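Local coordinates for putative endonuclease/exonuclease/phosphatase family protein (Bacteroides vulgatus ATCC 8482, PDB 3G6S) that probably hydrolyses phosphodiester bonds in nucleic acids, as an endonuclease or 3'-5' RNA exonuclease, at residues V135-D140 and G171-T176. Residues are numbered along the deposited sequence; the frame is centred on the assembly and turned at random.
Sequences VNTHFD and GDFNVT
Thr-137 and His-138 pair with Gly-171 and Asp-172 as neighbouring parallel strands. These pairs lie at the C-terminal ends of strands 131-138 and 167-172, which helix 144-161 joins in a beta-alpha-beta unit. Asp-172 N donates to Thr-137 O (3.3 Å), and Asp-172 O receives Phe-139 N at 2.8 Å in a nearly straight bond. His-138 ND1 adds a weak second bond to Asp-172 O. The imidazole lies alongside the Asp-172 side chain, with ring and carboxylate planes 29° apart.

Beyond the paired residues, Phe-139 continues the contact. Its CB meets Phe-173 O at 3.6 Å. From CG to CZ, all six ring carbons lie around Phe-173 CD2, which sits 3.7 Å above the ring plane, over its centre. CE1 and CZ also come near Phe-173 CE2. Thr-137 OG1, bonded to Ile-117 O, lies in plane at the ring's edge. The two rings form an edge-to-face pair, with centroids 4.9 Å apart and planes at 58°. Helix 144-161 also touches Phe-139, through Arg-147 and Ser-150, while Phe-173 packs on Phe-227. With an alanine here in place of Phe-139, the Phe-173 edge would probably lose its aromatic face, and a gap would open toward the helix.

Asn-174 closes the far end. Its CG stands anti to the carbonyl carbon (chi1 -78°), which lets ND2 reach Phe-139 O at 2.7 Å in a weak, bent bond. Asp-172 OD1 accepts Asn-174 N at 2.9 Å, forming an Asx turn, and OD2 binds Asn-10.

Gly-171 to Asn-174 match the GDxN motif of DNase I-like relatives. The bonds and aromatic packing are consistent with holding Asp-172 and Asn-174 in a probable active site.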
ATOM      1  N   VAL A 135       7.268   2.877   0.163  1.00 19.67           N
ATOM      2  CA  VAL A 135       7.014   2.425  -1.195  1.00 20.05           C
ATOM      3  C   VAL A 135       5.661   1.733  -1.178  1.00 21.31           C
ATOM      4  O   VAL A 135       5.422   0.847  -0.360  1.00 23.32           O
ATOM      5  CB  VAL A 135       8.105   1.443  -1.695  1.00 21.33           C
ATOM      6  CG1 VAL A 135       7.798   1.002  -3.126  1.00 22.42           C
ATOM      7  CG2 VAL A 135       9.463   2.122  -1.659  1.00 20.03           C
ATOM      8  N   ASN A 136       4.778   2.162  -2.074  1.00 21.98           N
ATOM      9  CA  ASN A 136       3.432   1.620  -2.182  1.00 20.74           C
ATOM     10  C   ASN A 136       3.237   1.109  -3.592  1.00 25.27           C
ATOM     11  O   ASN A 136       3.522   1.815  -4.557  1.00 27.62           O
ATOM     12  CB  ASN A 136       2.406   2.710  -1.902  1.00 16.86           C
ATOM     13  CG  ASN A 136       1.009   2.169  -1.860  1.00 31.76           C
ATOM     14  OD1 ASN A 136       0.739   1.197  -1.144  1.00 29.48           O
ATOM     15  ND2 ASN A 136       0.099   2.786  -2.617  1.00 21.59           N
ATOM     16  N   THR A 137       2.734  -0.109  -3.726  1.00 24.14           N
ATOM     17  CA  THR A 137       2.569  -0.656  -5.058  1.00 27.07           C
ATOM     18  C   THR A 137       1.330  -1.545  -5.218  1.00 22.81           C
ATOM     19  O   THR A 137       0.635  -1.817  -4.244  1.00 26.26           O
ATOM     20  CB  THR A 137       3.850  -1.436  -5.434  1.00 23.81           C
ATOM     21  OG1 THR A 137       3.735  -1.953  -6.762  1.00 31.87           O
ATOM     22  CG2 THR A 137       4.078  -2.572  -4.458  1.00 17.50           C
ATOM     23  N   HIS A 138       1.061  -1.973  -6.453  1.00 25.87           N
ATOM     24  CA  HIS A 138      -0.072  -2.858  -6.787  1.00 29.26           C
ATOM     25  C   HIS A 138       0.406  -3.850  -7.850  1.00 29.88           C
ATOM     26  O   HIS A 138       0.636  -3.464  -8.991  1.00 30.85           O
ATOM     27  CB  HIS A 138      -1.249  -2.060  -7.358  1.00 23.66           C
ATOM     28  CG  HIS A 138      -2.533  -2.828  -7.403  1.00 28.64           C
ATOM     29  ND1 HIS A 138      -2.598  -4.176  -7.122  1.00 40.69           N
ATOM     30  CD2 HIS A 138      -3.803  -2.433  -7.653  1.00 33.88           C
ATOM     31  CE1 HIS A 138      -3.859  -4.578  -7.192  1.00 26.37           C
ATOM     32  NE2 HIS A 138      -4.607  -3.541  -7.512  1.00 26.37           N
ATOM     33  N   PHE A 139       0.556  -5.120  -7.473  1.00 38.00           N
ATOM     34  CA  PHE A 139       1.033  -6.171  -8.382  1.00 34.73           C
ATOM     35  C   PHE A 139      -0.015  -6.746  -9.341  1.00 38.71           C
ATOM     36  O   PHE A 139      -1.219  -6.563  -9.151  1.00 36.19           O
ATOM     37  CB  PHE A 139       1.636  -7.317  -7.563  1.00 31.42           C
ATOM     38  CG  PHE A 139       3.071  -7.096  -7.161  1.00 32.23           C
ATOM     39  CD1 PHE A 139       3.564  -5.818  -6.932  1.00 37.31           C
ATOM     40  CD2 PHE A 139       3.924  -8.177  -6.979  1.00 40.58           C
ATOM     41  CE1 PHE A 139       4.885  -5.626  -6.531  1.00 36.42           C
ATOM     42  CE2 PHE A 139       5.245  -7.988  -6.577  1.00 31.80           C
ATOM     43  CZ  PHE A 139       5.722  -6.713  -6.353  1.00 37.90           C
ATOM     44  N   ASP A 140       0.465  -7.440 -10.375  1.00 37.03           N
ATOM     45  CA  ASP A 140      -0.392  -8.080 -11.375  1.00 39.49           C
ATOM     46  C   ASP A 140      -0.905  -9.414 -10.822  1.00 40.91           C
ATOM     47  O   ASP A 140      -0.146 -10.178 -10.228  1.00 40.41           O
ATOM     48  CB  ASP A 140       0.398  -8.340 -12.662  1.00 45.15           C
ATOM     49  CG  ASP A 140      -0.461  -8.947 -13.772  1.00 55.82           C
ATOM     50  OD1 ASP A 140       0.106  -9.397 -14.786  1.00 62.51           O
ATOM     51  OD2 ASP A 140      -1.704  -8.970 -13.641  1.00 60.74           O
ATOM     52  N   GLY A 171       1.183  -2.545  -0.125  1.00 29.99           N
ATOM     53  CA  GLY A 171       0.492  -2.752  -1.378  1.00 30.13           C
ATOM     54  C   GLY A 171      -0.316  -4.019  -1.472  1.00 29.68           C
ATOM     55  O   GLY A 171      -0.370  -4.823  -0.541  1.00 31.16           O
ATOM     56  N   ASP A 172      -0.964  -4.172  -2.619  1.00 35.30           N
ATOM     57  CA  ASP A 172      -1.765  -5.337  -2.911  1.00 23.59           C
ATOM     58  C   ASP A 172      -0.904  -6.163  -3.846  1.00 28.29           C
ATOM     59  O   ASP A 172      -0.539  -5.714  -4.932  1.00 25.44           O
ATOM     60  CB  ASP A 172      -3.044  -4.939  -3.632  1.00 31.60           C
ATOM     61  CG  ASP A 172      -4.012  -6.087  -3.761  1.00 35.09           C
ATOM     62  OD1 ASP A 172      -3.564  -7.216  -4.077  1.00 26.94           O
ATOM     63  OD2 ASP A 172      -5.221  -5.856  -3.551  1.00 39.99           O
ATOM     64  N   PHE A 173      -0.583  -7.374  -3.431  1.00 23.63           N
ATOM     65  CA  PHE A 173       0.244  -8.219  -4.256  1.00 29.59           C
ATOM     66  C   PHE A 173      -0.511  -9.295  -5.032  1.00 35.99           C
ATOM     67  O   PHE A 173       0.085 -10.020  -5.832  1.00 40.13           O
ATOM     68  CB  PHE A 173       1.332  -8.842  -3.388  1.00 27.42           C
ATOM     69  CG  PHE A 173       2.186  -7.829  -2.695  1.00 32.86           C
ATOM     70  CD1 PHE A 173       1.692  -7.115  -1.599  1.00 34.18           C
ATOM     71  CD2 PHE A 173       3.465  -7.536  -3.177  1.00 30.18           C
ATOM     72  CE1 PHE A 173       2.456  -6.120  -0.990  1.00 35.41           C
ATOM     73  CE2 PHE A 173       4.244  -6.542  -2.580  1.00 27.99           C
ATOM     74  CZ  PHE A 173       3.737  -5.825  -1.480  1.00 38.43           C
ATOM     75  N   ASN A 174      -1.814  -9.397  -4.798  1.00 30.02           N
ATOM     76  CA  ASN A 174      -2.635 -10.384  -5.484  1.00 30.26           C
ATOM     77  C   ASN A 174      -2.158 -11.814  -5.315  1.00 32.73           C
ATOM     78  O   ASN A 174      -2.309 -12.635  -6.216  1.00 35.06           O
ATOM     79  CB  ASN A 174      -2.726 -10.078  -6.979  1.00 30.18           C
ATOM     80  CG  ASN A 174      -3.693  -8.972  -7.285  1.00 32.02           C
ATOM     81  OD1 ASN A 174      -4.843  -8.987  -6.831  1.00 36.88           O
ATOM     82  ND2 ASN A 174      -3.247  -8.009  -8.079  1.00 39.61           N
ATOM     83  N   VAL A 175      -1.551 -12.113  -4.175  1.00 41.50           N
ATOM     84  CA  VAL A 175      -1.089 -13.472  -3.904  1.00 35.63           C
ATOM     85  C   VAL A 175      -1.025 -13.674  -2.403  1.00 29.93           C
ATOM     86  O   VAL A 175      -1.112 -12.718  -1.629  1.00 29.91           O
ATOM     87  CB  VAL A 175       0.310 -13.756  -4.521  1.00 34.74           C
ATOM     88  CG1 VAL A 175       0.185 -13.918  -6.026  1.00 30.58           C
ATOM     89  CG2 VAL A 175       1.276 -12.627  -4.189  1.00 29.20           C
ATOM     90  N   THR A 176      -0.907 -14.917  -1.977  1.00 24.51           N
ATOM     91  CA  THR A 176      -0.824 -15.154  -0.557  1.00 30.29           C
ATOM     92  C   THR A 176       0.641 -15.351  -0.213  1.00 37.72           C
ATOM     93  O   THR A 176       1.521 -15.151  -1.056  1.00 32.78           O
ATOM     94  CB  THR A 176      -1.621 -16.403  -0.138  1.00 28.45           C
ATOM     95  OG1 THR A 176      -1.098 -17.561  -0.807  1.00 25.02           O
ATOM     96  CG2 THR A 176      -3.086 -16.225  -0.480  1.00 13.84           C
TER